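Local coordinates for possible atls1-like light-inducible protein (Prochlorococcus marinus, PDB 2XCZ) that is of undetermined function but belongs to the macrophage migration inhibitory factor family, small alpha/beta proteins that assemble as trimers, at residues A[101-104]-A[105-108]; A[78-81]-A[82-86]; A[25-28]-A[29-33]. One frame throughout, in Å; residues are numbered along the deposited sequence.

Contact 1 (A[101-104]-A[105-108]); sequences DVPA and RLWG
Val102 and Trp107 form the apolar centre of this tight turn. The CB of Val102 lies 3.7 Å from CE3 of Trp107, near the plane of the indole and at its edge, so the valine meets the rim of the six-membered ring and not its face. The two side chains cross at about a right angle. CG of Trp107 stands anti to its own backbone N (chi1 -164°), which brings the CE3-CZ3 edge of the indole up against Val102. CG2 of Val102 lies 4.0 Å from CZ3 of Trp107, while the CG1 branch of Val102 turns to Leu106, 3.9 Å from its CB. Farther out, CD1 of Leu106 rests against the proline ring, 3.9 Å from CD of Pro103. Two backbone bonds hold the turn closed: Leu106 N donates to Pro103 O at 2.9 Å, and Trp107 N to Ala104 O at 3.0 Å. Both are bent, with N-H...O angles of 148°, and in each the donor sits well above the carbonyl plane, as in a short 3-10 turn. The turn links strand 95-101 to strand 107-109. At the polar edge the side chain of Arg105 points away from the turn: its NH2 bonds Leu68 O of the second subunit, and the backbone O of Arg105 accepts from Thr73 OG1 of that subunit. Trp107 meets Tyr96 of the same subunit edge-to-face, and Gly108 continues the sheet into it. The backbone bonds and the Val102-Trp107 packing thus fix a turn from which both the indole and the polar groups of Arg105 reach the second subunit.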
loop_
_atom_site.group_PDB
_atom_site.type_symbol
_atom_site.label_atom_id
_atom_site.label_comp_id
_atom_site.label_asym_id
_atom_site.label_seq_id
_atom_site.Cartn_x
_atom_site.Cartn_y
_atom_site.Cartn_z
ATOM N N ASP A 101 4.206 7.838 10.787
ATOM C CA ASP A 101 4.710 9.201 10.881
ATOM C C ASP A 101 5.964 9.233 10.004
ATOM O O ASP A 101 7.002 8.636 10.334
ATOM C CB ASP A 101 5.006 9.546 12.353
ATOM C CG ASP A 101 5.631 10.926 12.534
ATOM O OD1 ASP A 101 5.996 11.587 11.531
ATOM O OD2 ASP A 101 5.777 11.344 13.703
ATOM N N VAL A 102 5.850 9.902 8.857
ATOM C CA VAL A 102 6.878 9.860 7.814
ATOM C C VAL A 102 7.798 11.071 7.939
ATOM O O VAL A 102 7.301 12.197 8.027
ATOM C CB VAL A 102 6.240 9.897 6.407
ATOM C CG1 VAL A 102 7.323 9.761 5.330
ATOM C CG2 VAL A 102 5.205 8.785 6.251
ATOM N N PRO A 103 9.130 10.846 7.969
ATOM C CA PRO A 103 10.019 12.008 7.941
ATOM C C PRO A 103 9.827 12.783 6.651
ATOM O O PRO A 103 9.592 12.182 5.588
ATOM C CB PRO A 103 11.420 11.380 8.004
ATOM C CG PRO A 103 11.201 10.062 8.648
ATOM C CD PRO A 103 9.892 9.595 8.081
ATOM N N ALA A 104 9.894 14.113 6.742
ATOM C CA ALA A 104 9.647 14.979 5.591
ATOM C C ALA A 104 10.533 14.640 4.383
ATOM O O ALA A 104 10.069 14.656 3.236
ATOM C CB ALA A 104 9.785 16.442 5.989
ATOM N N ARG A 105 11.791 14.294 4.630
ATOM C CA ARG A 105 12.696 13.924 3.526
ATOM C C ARG A 105 12.331 12.603 2.824
ATOM O O ARG A 105 12.846 12.313 1.732
ATOM C CB ARG A 105 14.153 13.894 3.993
ATOM C CG ARG A 105 14.493 12.849 5.035
ATOM C CD ARG A 105 16.015 12.795 5.252
ATOM N NE ARG A 105 16.734 12.368 4.042
ATOM C CZ ARG A 105 16.949 11.097 3.701
ATOM N NH1 ARG A 105 16.512 10.107 4.472
ATOM N NH2 ARG A 105 17.611 10.817 2.590
ATOM N N LEU A 106 11.425 11.837 3.432
ATOM C CA LEU A 106 10.898 10.595 2.836
ATOM C C LEU A 106 9.509 10.788 2.211
ATOM O O LEU A 106 8.813 9.815 1.907
ATOM C CB LEU A 106 10.871 9.450 3.860
ATOM C CG LEU A 106 12.230 9.051 4.458
ATOM C CD1 LEU A 106 12.103 7.883 5.410
ATOM C CD2 LEU A 106 13.223 8.759 3.342
ATOM N N TRP A 107 9.125 12.048 2.011
ATOM C CA TRP A 107 7.832 12.380 1.453
ATOM C C TRP A 107 8.041 13.245 0.211
ATOM O O TRP A 107 8.348 14.437 0.313
ATOM C CB TRP A 107 6.958 13.107 2.489
ATOM C CG TRP A 107 5.485 13.136 2.114
ATOM C CD1 TRP A 107 4.935 13.593 0.941
ATOM C CD2 TRP A 107 4.398 12.650 2.902
ATOM N NE1 TRP A 107 3.570 13.423 0.961
ATOM C CE2 TRP A 107 3.213 12.848 2.152
ATOM C CE3 TRP A 107 4.309 12.051 4.162
ATOM C CZ2 TRP A 107 1.948 12.494 2.635
ATOM C CZ3 TRP A 107 3.052 11.698 4.651
ATOM C CH2 TRP A 107 1.884 11.914 3.877
ATOM N N GLY A 108 7.847 12.640 -0.955
ATOM C CA GLY A 108 8.016 13.355 -2.215
ATOM C C GLY A 108 6.777 14.100 -2.644
ATOM O O GLY A 108 5.656 13.649 -2.420
#

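Contact 2 (A[78-81]-A[82-86]); sequences ELVC and GHIEQ
Cys81 O accepts the amide of Glu85 at 2.9 Å (Glu85 N to Cys81 O), with an N-H...O angle of 161°, the straightest of four successive bonds, each spanning one turn. Ile84 N to Val80 O, also 2.9 Å, is nearly its equal, and His83 N to Leu79 O and Gly82 N to Glu78 O complete the run. In all four the donor is tilted moderately from the carbonyl plane, the regular i to i+4 pattern of an alpha-helix. Side-chain carbons also lie against these oxygens: CB of Glu85 comes within 3.2 Å of Cys81 O, and CG1 of Ile84 within 3.4 Å of Val80 O. Among side chains, Val80 and Ile84 lie side by side and point the same way, CG1 of Val80 touching CD1 of Ile84 at 3.7 Å. With CG1 of Ile84 anti to its carbonyl carbon (chi1 -68°), the isoleucine chain turns back along the helix, and its CD1 ends against the valine. The polar ends of the second turn bond beyond it, His83 NE2 to Leu19 O and Glu85 OE1 to Ala92 N. The stretch belongs to helix 72-88, the crossover of the beta-alpha-beta unit between strands 58-64 and 95-101. Val80 and Ile84 face the sheet, meeting Val60 and, through Val80, Ile97 and Ile4; Cys81 lies over Ile95 and touches Gly111 of the third subunit, while Leu79 and His83 lean on helix 16-31.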
loop_
_atom_site.group_PDB
_atom_site.type_symbol
_atom_site.label_atom_id
_atom_site.label_comp_id
_atom_site.label_asym_id
_atom_site.label_seq_id
_atom_site.Cartn_x
_atom_site.Cartn_y
_atom_site.Cartn_z
ATOM N N GLU A 78 -10.925 6.895 15.524
ATOM C CA GLU A 78 -12.333 7.136 15.818
ATOM C C GLU A 78 -13.020 7.830 14.632
ATOM O O GLU A 78 -14.089 7.396 14.187
ATOM C CB GLU A 78 -12.493 7.926 17.122
ATOM C CG GLU A 78 -13.942 8.151 17.557
ATOM C CD GLU A 78 -14.058 9.098 18.745
ATOM O OE1 GLU A 78 -13.088 9.842 19.037
ATOM O OE2 GLU A 78 -15.132 9.103 19.388
ATOM N N LEU A 79 -12.390 8.881 14.110
ATOM C CA LEU A 79 -12.902 9.596 12.941
ATOM C C LEU A 79 -13.083 8.677 11.737
ATOM O O LEU A 79 -14.168 8.621 11.128
ATOM C CB LEU A 79 -11.974 10.767 12.567
ATOM C CG LEU A 79 -12.158 11.385 11.169
ATOM C CD1 LEU A 79 -13.507 12.108 11.013
ATOM C CD2 LEU A 79 -10.980 12.314 10.852
ATOM N N VAL A 80 -12.009 7.967 11.398
ATOM C CA VAL A 80 -11.957 7.165 10.183
ATOM C C VAL A 80 -12.914 5.974 10.249
ATOM O O VAL A 80 -13.673 5.727 9.300
ATOM C CB VAL A 80 -10.508 6.716 9.883
ATOM C CG1 VAL A 80 -10.458 5.669 8.771
ATOM C CG2 VAL A 80 -9.671 7.934 9.507
ATOM N N CYS A 81 -12.889 5.242 11.362
ATOM C CA CYS A 81 -13.785 4.089 11.524
ATOM C C CYS A 81 -15.237 4.548 11.503
ATOM O O CYS A 81 -16.085 3.907 10.878
ATOM C CB CYS A 81 -13.488 3.316 12.804
ATOM S SG CYS A 81 -11.914 2.446 12.749
ATOM N N GLY A 82 -15.506 5.678 12.157
ATOM C CA GLY A 82 -16.862 6.237 12.173
ATOM C C GLY A 82 -17.357 6.642 10.793
ATOM O O GLY A 82 -18.498 6.320 10.403
ATOM N N HIS A 83 -16.493 7.327 10.046
ATOM C CA HIS A 83 -16.812 7.785 8.693
ATOM C C HIS A 83 -17.077 6.588 7.772
ATOM O O HIS A 83 -18.042 6.577 6.998
ATOM C CB HIS A 83 -15.670 8.653 8.147
ATOM C CG HIS A 83 -16.040 9.425 6.921
ATOM N ND1 HIS A 83 -16.804 10.572 6.971
ATOM C CD2 HIS A 83 -15.762 9.210 5.611
ATOM C CE1 HIS A 83 -16.984 11.029 5.743
ATOM N NE2 HIS A 83 -16.354 10.225 4.900
ATOM N N ILE A 84 -16.233 5.560 7.878
ATOM C CA ILE A 84 -16.372 4.381 7.037
ATOM C C ILE A 84 -17.612 3.538 7.398
ATOM O O ILE A 84 -18.301 3.036 6.515
ATOM C CB ILE A 84 -15.068 3.543 6.999
ATOM C CG1 ILE A 84 -13.979 4.340 6.261
ATOM C CG2 ILE A 84 -15.327 2.194 6.335
ATOM C CD1 ILE A 84 -12.571 3.812 6.441
ATOM N N GLU A 85 -17.881 3.399 8.693
ATOM C CA GLU A 85 -19.077 2.731 9.201
ATOM C C GLU A 85 -20.333 3.356 8.615
ATOM O O GLU A 85 -21.197 2.661 8.089
ATOM C CB GLU A 85 -19.160 2.882 10.714
ATOM C CG GLU A 85 -18.635 1.730 11.510
ATOM C CD GLU A 85 -19.345 1.590 12.849
ATOM O OE1 GLU A 85 -19.424 0.462 13.366
ATOM O OE2 GLU A 85 -19.827 2.617 13.385
ATOM N N GLN A 86 -20.406 4.678 8.726
ATOM C CA GLN A 86 -21.558 5.468 8.273
ATOM C C GLN A 86 -21.756 5.404 6.749
ATOM O O GLN A 86 -22.876 5.195 6.267
ATOM C CB GLN A 86 -21.381 6.915 8.757
ATOM C CG GLN A 86 -22.386 7.938 8.254
ATOM C CD GLN A 86 -23.501 8.181 9.246
ATOM O OE1 GLN A 86 -23.507 9.190 9.959
ATOM N NE2 GLN A 86 -24.448 7.251 9.312
#

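Contact 3 (A[25-28]-A[29-33]); sequences SKLA and ELLGK
Lys26 O is gripped twice, by Leu30 N at 3.0 Å and by a water that donates to it at 2.7 Å. The same water donates to Glu29 OE1 at 2.8 Å, tying the carboxylate to the backbone one turn back. CG of Glu29 is anti to its backbone N (chi1 -163°) and the chain bends at chi2, which carries the carboxylate round to that water. Glu29 N to Ser25 O and Leu31 N to Leu27 O continue the i to i+4 series. Ala28 O then takes Lys33 N at 3.0 Å, an i+5 bond in which the donor lies only 15° from the carbonyl plane, and Gly32 N bonds Glu29 O at 3.3 Å. With Gly32 at positive phi (67°), this is a Schellman motif ending helix 16-31, the crossover helix of the beta-alpha-beta unit between strands 3-8 and 39-43. Lys26 NZ forms a salt bridge with Glu22, whereas Lys33 NZ bonds Ile65 O and a bound di(hydroxyethyl)ether molecule. Beyond the polar frame, Leu27 and Leu31 pack one turn apart, CG of Leu27 lying 3.8 Å from CD1 of Leu31, and their side chains cross at a slant. CB of Leu31 also covers Leu27 O at 3.4 Å. Leu30 and Leu31 touch Val76 on helix 72-88, and Leu31 also meets Pro2.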
loop_
_atom_site.group_PDB
_atom_site.type_symbol
_atom_site.label_atom_id
_atom_site.label_comp_id
_atom_site.label_asym_id
_atom_site.label_seq_id
_atom_site.Cartn_x
_atom_site.Cartn_y
_atom_site.Cartn_z
ATOM N N SER A 25 -11.614 16.999 4.454
ATOM C CA SER A 25 -11.750 18.188 5.314
ATOM C C SER A 25 -11.686 17.851 6.811
ATOM O O SER A 25 -11.023 18.554 7.573
ATOM C CB SER A 25 -13.019 18.965 4.984
ATOM O OG SER A 25 -14.098 18.075 4.814
ATOM N N LYS A 26 -12.363 16.773 7.209
ATOM C CA LYS A 26 -12.332 16.300 8.595
ATOM C C LYS A 26 -10.927 15.939 9.052
ATOM O O LYS A 26 -10.505 16.323 10.153
ATOM C CB LYS A 26 -13.291 15.121 8.790
ATOM C CG LYS A 26 -14.749 15.553 8.592
ATOM C CD LYS A 26 -15.751 14.491 8.976
ATOM C CE LYS A 26 -17.108 15.151 9.194
ATOM N NZ LYS A 26 -18.153 14.153 9.520
ATOM N N LEU A 27 -10.202 15.215 8.198
ATOM C CA LEU A 27 -8.825 14.853 8.511
ATOM C C LEU A 27 -7.890 16.063 8.584
ATOM O O LEU A 27 -7.026 16.134 9.462
ATOM C CB LEU A 27 -8.289 13.757 7.569
ATOM C CG LEU A 27 -6.932 13.157 7.980
ATOM C CD1 LEU A 27 -7.034 12.370 9.298
ATOM C CD2 LEU A 27 -6.365 12.264 6.876
ATOM N N ALA A 28 -8.063 17.023 7.679
ATOM C CA ALA A 28 -7.253 18.251 7.739
ATOM C C ALA A 28 -7.423 18.950 9.098
ATOM O O ALA A 28 -6.444 19.335 9.742
ATOM C CB ALA A 28 -7.616 19.193 6.608
ATOM N N GLU A 29 -8.674 19.094 9.521
ATOM C CA GLU A 29 -8.975 19.805 10.747
ATOM C C GLU A 29 -8.400 19.072 11.949
ATOM O O GLU A 29 -7.764 19.690 12.806
ATOM C CB GLU A 29 -10.477 20.005 10.913
ATOM C CG GLU A 29 -10.795 21.080 11.947
ATOM C CD GLU A 29 -11.909 20.695 12.899
ATOM O OE1 GLU A 29 -12.513 19.603 12.731
ATOM O OE2 GLU A 29 -12.175 21.495 13.826
ATOM N N LEU A 30 -8.599 17.755 12.005
ATOM C CA LEU A 30 -8.102 16.970 13.131
ATOM C C LEU A 30 -6.579 17.004 13.249
ATOM O O LEU A 30 -6.034 17.137 14.358
ATOM C CB LEU A 30 -8.614 15.522 13.071
ATOM C CG LEU A 30 -8.145 14.555 14.173
ATOM C CD1 LEU A 30 -8.439 15.109 15.580
ATOM C CD2 LEU A 30 -8.772 13.170 13.996
ATOM N N LEU A 31 -5.890 16.877 12.113
ATOM C CA LEU A 31 -4.424 16.876 12.105
ATOM C C LEU A 31 -3.794 18.270 12.156
ATOM O O LEU A 31 -2.574 18.402 12.293
ATOM C CB LEU A 31 -3.896 16.102 10.898
ATOM C CG LEU A 31 -4.242 14.612 10.865
ATOM C CD1 LEU A 31 -3.585 13.996 9.636
ATOM C CD2 LEU A 31 -3.783 13.907 12.135
ATOM N N GLY A 32 -4.614 19.307 12.023
ATOM C CA GLY A 32 -4.089 20.673 11.993
ATOM C C GLY A 32 -3.254 20.952 10.744
ATOM O O GLY A 32 -2.289 21.721 10.789
ATOM N N LYS A 33 -3.623 20.318 9.634
ATOM C CA LYS A 33 -2.955 20.519 8.351
ATOM C C LYS A 33 -3.863 21.266 7.382
ATOM O O LYS A 33 -5.080 21.053 7.386
ATOM C CB LYS A 33 -2.572 19.164 7.742
ATOM C CG LYS A 33 -1.598 18.366 8.571
ATOM C CD LYS A 33 -0.192 18.453 8.022
ATOM C CE LYS A 33 0.751 17.577 8.819
ATOM N NZ LYS A 33 2.084 17.439 8.147
HETATM O O HOH W 1 -12.144 16.830 12.272
#

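Overall arrangement
Contacts 2 and 3 lie on the two crossover helices, 72-88 and 16-31, with centres about 15 Å apart, and touch directly. Leu79 bridges them, its CD1 3.8 Å from CB of Lys26 and its CD2 3.9 Å from CD2 of Leu30. Contact 1 touches neither: its centre is about 26 Å from that of contact 2, on the opposite side of the chain's centre, and about 18 Å from that of contact 3, with nearest atoms about 7 Å apart. Di(hydroxyethyl)ether, probably from the crystallisation liquor, lies about 3 Å from the side chain of Lys33 and, in contact 1, about 4 Å from that of Trp107. Contacts 1 and 2, unlike contact 3, reach neighbouring subunits.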